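Local coordinates for DNA translocase coupling protein (PDB 6O1W) that probably binds DNA and ATP as the FtsK/SpoIIIE-family coupling ATPase of plasmid conjugation, seen here as a monomeric part of the longer membrane protein, at residues 235-243 with 280-290; 291-302 with 309-318. All blocks are in the same frame, centred on the assembly; numbering follows the deposited sequence.

Contact 1: 235-243 with 280-290; sequences ELAELMDKT and RPDAKVITGQI
V285 turns CG1 anti to its backbone N (chi1 167°), which lays CG1 against L236 and the A237 backbone N and points CG2 at M240, D241 and A237 CB. L236, with CG turned away from its N (chi1 -168°), runs antiparallel alongside V285 and brings CG to 3.8 Å from V285 CG1. V285 CG1 also sits 3.7 Å from A237 N, while V285 CG2 lies 3.9 Å from D241 CB. M240, a selenomethionine, touches with the root of its side chain: CB faces the V285 backbone and CG comes within 3.5 Å of V285 O, before the bent chain carries SE away toward helix 247-266.

No direct hydrogen bond joins the segments; two waters do. One donates to E235 OE2 and accepts from R280 N. The other donates to D241 OD2, 2.7 Å away, and accepts from R280 NH2. That water lies in the guanidinium plane, as does D282 OD2, which forms a salt bridge with R280 NH2 at 2.8 Å and a weak one with K284 NZ. D241 OD1 accepts from T243 N, an Asx turn, and also from T243 OG1. E235 OE2 caps A237 N through its anti lone pair. The two segments follow neighbouring parallel strands, 229-233 and 272-278, at the nucleotide-site end of a P-loop NTPase core.

Contact 2: 291-302 with 309-318; sequences KNNVPVRICGRF and EIVLSNTKAK. With BGC (beta-D-glucopyranose), chain D.
R297, on strand 296-299 of the P-loop NTPase sheet, reaches the C-terminal end of helix 305-312 and gives NH1 to V311 O at 2.8 Å. This carbonyl lies at the guanidinium edge, 11° out of its plane. On another edge NE and NH2 both grip V294 O, NE at 2.8 Å, so three bonds to two carbonyls fix the rotation of the buried group. K291 runs alongside, its CE 3.1 Å from I310 O, in front of that carbonyl oxygen.

Two residues on along the strand the contact is apolar: C299 SG meets V311 CG1 at 3.6 Å, and L312 brings both methyls to C299 CB. A317 CB packs against C299 SG and lies 3.4 Å from G300 O. F302 N donates weakly to A317 O, which also receives a CA-H...O contact from R301, and K318 CA approaches F302 O in the same way.

In the turn after the helix, S313 OG bonds to L312 O, and N314 OD1 accepts from K316 N in an Asx turn. K316 NZ pairs with D37. K318 NZ is held by T315 O and by T315 OG1 at 2.9 Å, and donates to O2 of the bound beta-D-glucopyranose at 3.0 Å.

In the fold
From the N terminus, the chain passes the antiparallel four-stranded sheet and the predicted P-loop before strand 229-233 delivers 235-243. It then runs through helix 247-266 and strand 272-278, and contact 1 closes this 36-residue excursion at 280-290. Contact 2 follows in series, without nesting or crossing: six residues after 302, most of them the start of helix 305-312, lead into 309-318, which begins in that helix. Helix 288-293 is shared. P281 and I286 also join the two directly, packing on V311, F302 and I310. Contact 1 ties together the segments after strands 229-233 and 272-278; contact 2 ties strand 296-299 to helix 305-312 and the turn after it, from which K316 reaches D37 near the N-terminal sheet.

Contact 1: 235-243 with 280-290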
loop_
_atom_site.group_PDB
_atom_site.type_symbol
_atom_site.label_atom_id
_atom_site.label_comp_id
_atom_site.label_asym_id
_atom_site.label_seq_id
_atom_site.Cartn_x
_atom_site.Cartn_y
_atom_site.Cartn_z
ATOM N N GLU A 235 -2.607 5.359 12.598
ATOM C CA GLU A 235 -2.116 4.094 13.113
ATOM C C GLU A 235 -3.254 3.293 13.668
ATOM O O GLU A 235 -3.840 3.685 14.690
ATOM C CB GLU A 235 -0.964 4.324 14.135
ATOM C CG GLU A 235 -0.412 3.057 14.794
ATOM C CD GLU A 235 -0.090 1.935 13.821
ATOM O OE1 GLU A 235 0.851 2.098 13.005
ATOM O OE2 GLU A 235 -0.812 0.910 13.846
ATOM N N LEU A 236 -3.582 2.171 12.994
ATOM C CA LEU A 236 -4.677 1.280 13.398
ATOM C C LEU A 236 -4.459 0.676 14.794
ATOM O O LEU A 236 -5.443 0.485 15.509
ATOM C CB LEU A 236 -4.915 0.164 12.362
ATOM C CG LEU A 236 -6.196 -0.704 12.476
ATOM C CD1 LEU A 236 -7.468 0.120 12.491
ATOM C CD2 LEU A 236 -6.255 -1.716 11.372
ATOM N N ALA A 237 -3.190 0.417 15.197
ATOM C CA ALA A 237 -2.876 -0.140 16.529
ATOM C C ALA A 237 -3.407 0.732 17.681
ATOM O O ALA A 237 -3.797 0.186 18.702
ATOM C CB ALA A 237 -1.379 -0.376 16.687
ATOM N N GLU A 238 -3.471 2.065 17.502
ATOM C CA GLU A 238 -4.009 3.011 18.512
ATOM C C GLU A 238 -5.524 2.781 18.799
ATOM O O GLU A 238 -6.011 3.131 19.879
ATOM C CB GLU A 238 -3.769 4.463 18.065
ATOM C CG GLU A 238 -2.297 4.875 18.147
ATOM C CD GLU A 238 -1.867 6.155 17.446
ATOM O OE1 GLU A 238 -2.727 6.864 16.871
ATOM O OE2 GLU A 238 -0.648 6.438 17.459
ATOM N N LEU A 239 -6.255 2.193 17.829
ATOM C CA LEU A 239 -7.679 1.891 17.978
ATOM C C LEU A 239 -7.921 0.390 18.250
ATOM O O LEU A 239 -8.916 0.052 18.886
ATOM C CB LEU A 239 -8.451 2.281 16.696
ATOM C CG LEU A 239 -8.559 3.771 16.306
ATOM C CD1 LEU A 239 -9.302 3.914 15.019
ATOM C CD2 LEU A 239 -9.280 4.603 17.385
HETATM N N MSE A 240 -7.064 -0.498 17.709
HETATM C CA MSE A 240 -7.253 -1.951 17.792
HETATM C C MSE A 240 -6.477 -2.650 18.896
HETATM O O MSE A 240 -7.004 -3.600 19.468
HETATM C CB MSE A 240 -6.953 -2.626 16.445
HETATM C CG MSE A 240 -7.869 -2.189 15.327
HETATM SE SE MSE A 240 -9.722 -2.730 15.580
HETATM C CE MSE A 240 -10.641 -1.144 14.755
ATOM N N ASP A 241 -5.224 -2.240 19.163
ATOM C CA ASP A 241 -4.416 -2.876 20.202
ATOM C C ASP A 241 -4.881 -2.440 21.591
ATOM O O ASP A 241 -4.636 -1.306 22.012
ATOM C CB ASP A 241 -2.913 -2.648 19.985
ATOM C CG ASP A 241 -2.015 -3.494 20.869
ATOM O OD1 ASP A 241 -2.313 -3.618 22.084
ATOM O OD2 ASP A 241 -1.004 -4.018 20.354
ATOM N N LYS A 242 -5.550 -3.371 22.299
ATOM C CA LYS A 242 -6.141 -3.168 23.625
ATOM C C LYS A 242 -5.336 -3.773 24.798
ATOM O O LYS A 242 -5.783 -3.668 25.938
ATOM C CB LYS A 242 -7.559 -3.799 23.639
ATOM C CG LYS A 242 -8.519 -3.258 22.587
ATOM C CD LYS A 242 -9.738 -4.182 22.400
ATOM C CE LYS A 242 -10.053 -4.442 20.936
ATOM N NZ LYS A 242 -10.443 -3.197 20.193
ATOM N N THR A 243 -4.178 -4.393 24.533
ATOM C CA THR A 243 -3.393 -5.175 25.508
ATOM C C THR A 243 -3.094 -4.550 26.902
ATOM O O THR A 243 -3.296 -5.251 27.905
ATOM C CB THR A 243 -2.075 -5.683 24.920
ATOM O OG1 THR A 243 -1.304 -4.595 24.420
ATOM C CG2 THR A 243 -2.284 -6.731 23.839
ATOM N N ARG A 280 3.097 -2.074 12.225
ATOM C CA ARG A 280 3.482 -3.408 12.635
ATOM C C ARG A 280 2.285 -4.345 12.464
ATOM O O ARG A 280 1.394 -4.352 13.318
ATOM C CB ARG A 280 3.945 -3.349 14.118
ATOM C CG ARG A 280 4.910 -4.454 14.534
ATOM C CD ARG A 280 5.099 -4.531 16.050
ATOM N NE ARG A 280 3.824 -4.589 16.765
ATOM C CZ ARG A 280 3.117 -5.694 16.969
ATOM N NH1 ARG A 280 3.580 -6.872 16.567
ATOM N NH2 ARG A 280 1.955 -5.636 17.607
ATOM N N PRO A 281 2.202 -5.091 11.334
ATOM C CA PRO A 281 1.065 -6.005 11.137
ATOM C C PRO A 281 1.046 -7.062 12.237
ATOM O O PRO A 281 2.083 -7.582 12.618
ATOM C CB PRO A 281 1.335 -6.618 9.760
ATOM C CG PRO A 281 2.288 -5.650 9.105
ATOM C CD PRO A 281 3.150 -5.188 10.212
ATOM N N ASP A 282 -0.134 -7.278 12.799
ATOM C CA ASP A 282 -0.417 -8.178 13.901
ATOM C C ASP A 282 -1.854 -8.576 13.678
ATOM O O ASP A 282 -2.659 -7.701 13.365
ATOM C CB ASP A 282 -0.268 -7.376 15.220
ATOM C CG ASP A 282 -0.454 -8.122 16.537
ATOM O OD1 ASP A 282 -1.409 -8.933 16.640
ATOM O OD2 ASP A 282 0.324 -7.863 17.477
ATOM N N ALA A 283 -2.196 -9.875 13.827
ATOM C CA ALA A 283 -3.570 -10.394 13.658
ATOM C C ALA A 283 -4.587 -9.805 14.624
ATOM O O ALA A 283 -5.781 -9.825 14.332
ATOM C CB ALA A 283 -3.590 -11.907 13.747
ATOM N N LYS A 284 -4.129 -9.250 15.756
ATOM C CA LYS A 284 -5.020 -8.603 16.729
ATOM C C LYS A 284 -5.459 -7.237 16.239
ATOM O O LYS A 284 -6.523 -6.757 16.651
ATOM C CB LYS A 284 -4.324 -8.441 18.086
ATOM C CG LYS A 284 -4.436 -9.655 19.009
ATOM C CD LYS A 284 -3.113 -9.966 19.743
ATOM C CE LYS A 284 -2.547 -8.856 20.615
ATOM N NZ LYS A 284 -1.071 -8.723 20.453
ATOM N N VAL A 285 -4.635 -6.603 15.369
ATOM C CA VAL A 285 -4.866 -5.259 14.832
ATOM C C VAL A 285 -5.502 -5.345 13.451
ATOM O O VAL A 285 -6.540 -4.725 13.230
ATOM C CB VAL A 285 -3.565 -4.400 14.898
ATOM C CG1 VAL A 285 -3.667 -3.116 14.065
ATOM C CG2 VAL A 285 -3.204 -4.077 16.355
ATOM N N ILE A 286 -4.893 -6.113 12.532
ATOM C CA ILE A 286 -5.449 -6.366 11.191
ATOM C C ILE A 286 -6.233 -7.673 11.340
ATOM O O ILE A 286 -5.713 -8.752 11.056
ATOM C CB ILE A 286 -4.363 -6.467 10.090
ATOM C CG1 ILE A 286 -3.418 -5.232 10.105
ATOM C CG2 ILE A 286 -5.021 -6.722 8.699
ATOM C CD1 ILE A 286 -2.184 -5.317 9.149
ATOM N N THR A 287 -7.446 -7.572 11.885
ATOM C CA THR A 287 -8.310 -8.721 12.137
ATOM C C THR A 287 -8.925 -9.237 10.819
ATOM O O THR A 287 -8.687 -8.659 9.745
ATOM C CB THR A 287 -9.427 -8.326 13.131
ATOM O OG1 THR A 287 -10.207 -7.271 12.561
ATOM C CG2 THR A 287 -8.897 -7.928 14.522
ATOM N N GLY A 288 -9.727 -10.304 10.933
ATOM C CA GLY A 288 -10.470 -10.894 9.827
ATOM C C GLY A 288 -11.567 -9.960 9.352
ATOM O O GLY A 288 -11.857 -9.918 8.163
ATOM N N GLN A 289 -12.153 -9.166 10.263
ATOM C CA GLN A 289 -13.190 -8.196 9.902
ATOM C C GLN A 289 -12.592 -7.068 9.034
ATOM O O GLN A 289 -13.194 -6.701 8.021
ATOM C CB GLN A 289 -13.882 -7.632 11.149
ATOM C CG GLN A 289 -15.064 -6.717 10.819
ATOM C CD GLN A 289 -16.424 -7.308 11.135
ATOM O OE1 GLN A 289 -16.615 -8.014 12.137
ATOM N NE2 GLN A 289 -17.413 -6.999 10.294
ATOM N N ILE A 290 -11.404 -6.547 9.417
ATOM C CA ILE A 290 -10.687 -5.527 8.658
ATOM C C ILE A 290 -10.377 -6.119 7.269
ATOM O O ILE A 290 -10.707 -5.508 6.269
ATOM C CB ILE A 290 -9.380 -5.079 9.398
ATOM C CG1 ILE A 290 -9.686 -4.282 10.701
ATOM C CG2 ILE A 290 -8.400 -4.324 8.467
ATOM C CD1 ILE A 290 -10.323 -2.839 10.554
HETATM O O HOH W 1 0.980 -1.132 14.005
HETATM O O HOH W 2 0.461 -3.313 18.166
#

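Contact 2: 291-302 with 309-318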
loop_
_atom_site.group_PDB
_atom_site.type_symbol
_atom_site.label_atom_id
_atom_site.label_comp_id
_atom_site.label_asym_id
_atom_site.label_seq_id
_atom_site.Cartn_x
_atom_site.Cartn_y
_atom_site.Cartn_z
ATOM N N LYS A 291 -9.802 -7.322 7.223
ATOM C CA LYS A 291 -9.460 -7.966 5.970
ATOM C C LYS A 291 -10.656 -8.217 5.075
ATOM O O LYS A 291 -10.564 -7.959 3.883
ATOM C CB LYS A 291 -8.654 -9.255 6.195
ATOM C CG LYS A 291 -7.157 -9.020 6.398
ATOM C CD LYS A 291 -6.406 -10.356 6.543
ATOM C CE LYS A 291 -5.594 -10.743 5.320
ATOM N NZ LYS A 291 -6.410 -10.888 4.081
ATOM N N ASN A 292 -11.787 -8.677 5.633
ATOM C CA ASN A 292 -12.979 -8.957 4.829
ATOM C C ASN A 292 -13.629 -7.683 4.273
ATOM O O ASN A 292 -14.331 -7.763 3.267
ATOM C CB ASN A 292 -14.007 -9.803 5.617
ATOM C CG ASN A 292 -13.505 -11.146 6.128
ATOM O OD1 ASN A 292 -12.594 -11.777 5.576
ATOM N ND2 ASN A 292 -14.081 -11.614 7.222
ATOM N N ASN A 293 -13.367 -6.505 4.877
ATOM C CA ASN A 293 -14.039 -5.291 4.416
ATOM C C ASN A 293 -13.131 -4.198 3.880
ATOM O O ASN A 293 -13.639 -3.179 3.417
ATOM C CB ASN A 293 -14.944 -4.734 5.516
ATOM C CG ASN A 293 -15.976 -5.716 6.004
ATOM O OD1 ASN A 293 -16.040 -6.043 7.182
ATOM N ND2 ASN A 293 -16.791 -6.218 5.113
ATOM N N VAL A 294 -11.818 -4.372 3.960
ATOM C CA VAL A 294 -10.868 -3.366 3.448
ATOM C C VAL A 294 -10.212 -3.972 2.213
ATOM O O VAL A 294 -9.290 -4.742 2.371
ATOM C CB VAL A 294 -9.847 -2.871 4.513
ATOM C CG1 VAL A 294 -8.888 -1.828 3.908
ATOM C CG2 VAL A 294 -10.594 -2.287 5.718
ATOM N N PRO A 295 -10.705 -3.680 0.993
ATOM C CA PRO A 295 -10.188 -4.385 -0.197
ATOM C C PRO A 295 -8.831 -3.951 -0.738
ATOM O O PRO A 295 -8.165 -4.781 -1.337
ATOM C CB PRO A 295 -11.287 -4.156 -1.247
ATOM C CG PRO A 295 -11.910 -2.866 -0.846
ATOM C CD PRO A 295 -11.881 -2.845 0.649
ATOM N N VAL A 296 -8.450 -2.662 -0.602
ATOM C CA VAL A 296 -7.173 -2.202 -1.138
ATOM C C VAL A 296 -6.077 -2.390 -0.094
ATOM O O VAL A 296 -6.219 -1.910 1.032
ATOM C CB VAL A 296 -7.215 -0.723 -1.619
ATOM C CG1 VAL A 296 -5.856 -0.294 -2.147
ATOM C CG2 VAL A 296 -8.301 -0.493 -2.672
ATOM N N ARG A 297 -4.982 -3.074 -0.472
ATOM C CA ARG A 297 -3.833 -3.233 0.413
ATOM C C ARG A 297 -2.621 -2.674 -0.277
ATOM O O ARG A 297 -2.322 -3.005 -1.440
ATOM C CB ARG A 297 -3.556 -4.697 0.792
ATOM C CG ARG A 297 -4.780 -5.522 1.149
ATOM C CD ARG A 297 -5.344 -5.213 2.526
ATOM N NE ARG A 297 -6.680 -5.795 2.645
ATOM C CZ ARG A 297 -6.910 -7.091 2.813
ATOM N NH1 ARG A 297 -5.896 -7.946 2.944
ATOM N NH2 ARG A 297 -8.149 -7.549 2.839
ATOM N N ILE A 298 -1.920 -1.836 0.450
ATOM C CA ILE A 298 -0.660 -1.262 0.030
ATOM C C ILE A 298 0.325 -1.756 1.079
ATOM O O ILE A 298 0.131 -1.503 2.263
ATOM C CB ILE A 298 -0.707 0.276 -0.162
ATOM C CG1 ILE A 298 -1.664 0.640 -1.323
ATOM C CG2 ILE A 298 0.689 0.793 -0.479
ATOM C CD1 ILE A 298 -2.265 2.065 -1.273
ATOM N N CYS A 299 1.326 -2.544 0.658
ATOM C CA CYS A 299 2.274 -3.136 1.593
ATOM C C CYS A 299 3.732 -2.856 1.254
ATOM O O CYS A 299 4.168 -3.087 0.125
ATOM C CB CYS A 299 2.015 -4.629 1.736
ATOM S SG CYS A 299 2.816 -5.381 3.179
ATOM N N GLY A 300 4.466 -2.351 2.242
ATOM C CA GLY A 300 5.889 -2.085 2.122
ATOM C C GLY A 300 6.661 -3.369 2.350
ATOM O O GLY A 300 6.078 -4.438 2.534
ATOM N N ARG A 301 7.970 -3.272 2.325
ATOM C CA ARG A 301 8.846 -4.417 2.510
ATOM C C ARG A 301 8.851 -4.871 3.971
ATOM O O ARG A 301 9.025 -4.053 4.848
ATOM C CB ARG A 301 10.270 -4.050 2.056
ATOM C CG ARG A 301 11.213 -5.252 2.136
ATOM C CD ARG A 301 12.564 -4.969 1.510
ATOM N NE ARG A 301 13.383 -6.181 1.514
ATOM C CZ ARG A 301 14.104 -6.597 2.550
ATOM N NH1 ARG A 301 14.148 -5.881 3.669
ATOM N NH2 ARG A 301 14.795 -7.725 2.473
ATOM N N PHE A 302 8.638 -6.154 4.219
ATOM C CA PHE A 302 8.760 -6.776 5.544
ATOM C C PHE A 302 9.546 -8.082 5.304
ATOM O O PHE A 302 9.095 -8.919 4.519
ATOM C CB PHE A 302 7.380 -7.119 6.164
ATOM C CG PHE A 302 6.539 -5.937 6.592
ATOM C CD1 PHE A 302 6.816 -5.257 7.774
ATOM C CD2 PHE A 302 5.477 -5.502 5.811
ATOM C CE1 PHE A 302 6.028 -4.179 8.180
ATOM C CE2 PHE A 302 4.680 -4.427 6.222
ATOM C CZ PHE A 302 4.960 -3.775 7.402
ATOM N N GLU A 309 1.838 -12.028 5.249
ATOM C CA GLU A 309 0.592 -12.824 5.227
ATOM C C GLU A 309 -0.562 -12.121 5.931
ATOM O O GLU A 309 -1.699 -12.212 5.477
ATOM C CB GLU A 309 0.789 -14.217 5.834
ATOM C CG GLU A 309 1.375 -15.214 4.850
ATOM C CD GLU A 309 1.575 -16.624 5.372
ATOM O OE1 GLU A 309 1.467 -16.838 6.603
ATOM O OE2 GLU A 309 1.846 -17.521 4.541
ATOM N N ILE A 310 -0.277 -11.411 7.032
ATOM C CA ILE A 310 -1.323 -10.663 7.743
ATOM C C ILE A 310 -1.911 -9.573 6.810
ATOM O O ILE A 310 -3.133 -9.437 6.728
ATOM C CB ILE A 310 -0.793 -10.082 9.082
ATOM C CG1 ILE A 310 -0.529 -11.214 10.104
ATOM C CG2 ILE A 310 -1.786 -9.056 9.655
ATOM C CD1 ILE A 310 0.594 -10.941 11.128
ATOM N N VAL A 311 -1.044 -8.846 6.066
ATOM C CA VAL A 311 -1.473 -7.757 5.178
ATOM C C VAL A 311 -2.096 -8.257 3.868
ATOM O O VAL A 311 -3.191 -7.828 3.510
ATOM C CB VAL A 311 -0.314 -6.766 4.897
ATOM C CG1 VAL A 311 -0.728 -5.659 3.920
ATOM C CG2 VAL A 311 0.221 -6.164 6.190
ATOM N N LEU A 312 -1.369 -9.136 3.147
ATOM C CA LEU A 312 -1.656 -9.589 1.785
ATOM C C LEU A 312 -2.190 -10.990 1.608
ATOM O O LEU A 312 -2.585 -11.339 0.483
ATOM C CB LEU A 312 -0.322 -9.512 0.989
ATOM C CG LEU A 312 0.348 -8.146 0.889
ATOM C CD1 LEU A 312 1.741 -8.280 0.309
ATOM C CD2 LEU A 312 -0.498 -7.145 0.060
ATOM N N SER A 313 -2.099 -11.828 2.662
ATOM C CA SER A 313 -2.407 -13.271 2.663
ATOM C C SER A 313 -1.533 -14.035 1.612
ATOM O O SER A 313 -1.937 -15.047 1.035
ATOM C CB SER A 313 -3.903 -13.574 2.581
ATOM O OG SER A 313 -4.494 -13.157 1.370
ATOM N N ASN A 314 -0.292 -13.547 1.440
ATOM C CA ASN A 314 0.821 -14.141 0.677
ATOM C C ASN A 314 2.130 -13.607 1.320
ATOM O O ASN A 314 2.060 -12.706 2.157
ATOM C CB ASN A 314 0.728 -13.889 -0.840
ATOM C CG ASN A 314 0.894 -12.459 -1.270
ATOM O OD1 ASN A 314 1.854 -11.787 -0.913
ATOM N ND2 ASN A 314 -0.024 -11.966 -2.088
ATOM N N THR A 315 3.297 -14.137 0.935
ATOM C CA THR A 315 4.587 -13.778 1.524
ATOM C C THR A 315 5.422 -12.844 0.626
ATOM O O THR A 315 6.628 -12.714 0.856
ATOM C CB THR A 315 5.383 -15.084 1.782
ATOM O OG1 THR A 315 5.693 -15.659 0.510
ATOM C CG2 THR A 315 4.622 -16.103 2.659
ATOM N N LYS A 316 4.815 -12.210 -0.386
ATOM C CA LYS A 316 5.548 -11.396 -1.371
ATOM C C LYS A 316 6.209 -10.115 -0.847
ATOM O O LYS A 316 7.118 -9.622 -1.517
ATOM C CB LYS A 316 4.676 -11.057 -2.583
ATOM C CG LYS A 316 4.125 -12.280 -3.305
ATOM C CD LYS A 316 3.140 -11.833 -4.405
ATOM C CE LYS A 316 2.257 -12.944 -4.902
ATOM N NZ LYS A 316 3.053 -14.020 -5.540
ATOM N N ALA A 317 5.781 -9.561 0.317
ATOM C CA ALA A 317 6.447 -8.343 0.832
ATOM C C ALA A 317 7.929 -8.615 1.221
ATOM O O ALA A 317 8.731 -7.693 1.256
ATOM C CB ALA A 317 5.666 -7.751 2.006
ATOM N N LYS A 318 8.304 -9.890 1.425
ATOM C CA LYS A 318 9.693 -10.248 1.746
ATOM C C LYS A 318 10.624 -10.189 0.507
ATOM O O LYS A 318 11.840 -10.208 0.662
ATOM C CB LYS A 318 9.745 -11.638 2.452
ATOM C CG LYS A 318 9.794 -12.836 1.492
ATOM C CD LYS A 318 9.212 -14.141 2.050
ATOM C CE LYS A 318 9.227 -15.280 1.029
ATOM N NZ LYS A 318 8.439 -14.995 -0.221
HETATM C C2 BGC D . 9.345 -16.196 -3.709
HETATM C C3 BGC D . 7.924 -16.110 -4.262
HETATM C C4 BGC D . 7.932 -15.632 -5.711
HETATM C C5 BGC D . 8.894 -16.477 -6.545
HETATM C C6 BGC D . 9.073 -15.968 -7.957
HETATM C C1 BGC D . 10.240 -17.010 -4.637
HETATM O O1 BGC D . 11.540 -16.947 -4.160
HETATM O O2 BGC D . 9.361 -16.804 -2.422
HETATM O O3 BGC D . 7.157 -15.206 -3.471
HETATM O O4 BGC D . 6.621 -15.669 -6.272
HETATM O O5 BGC D . 10.198 -16.455 -5.947
HETATM O O6 BGC D . 9.748 -14.715 -7.978
#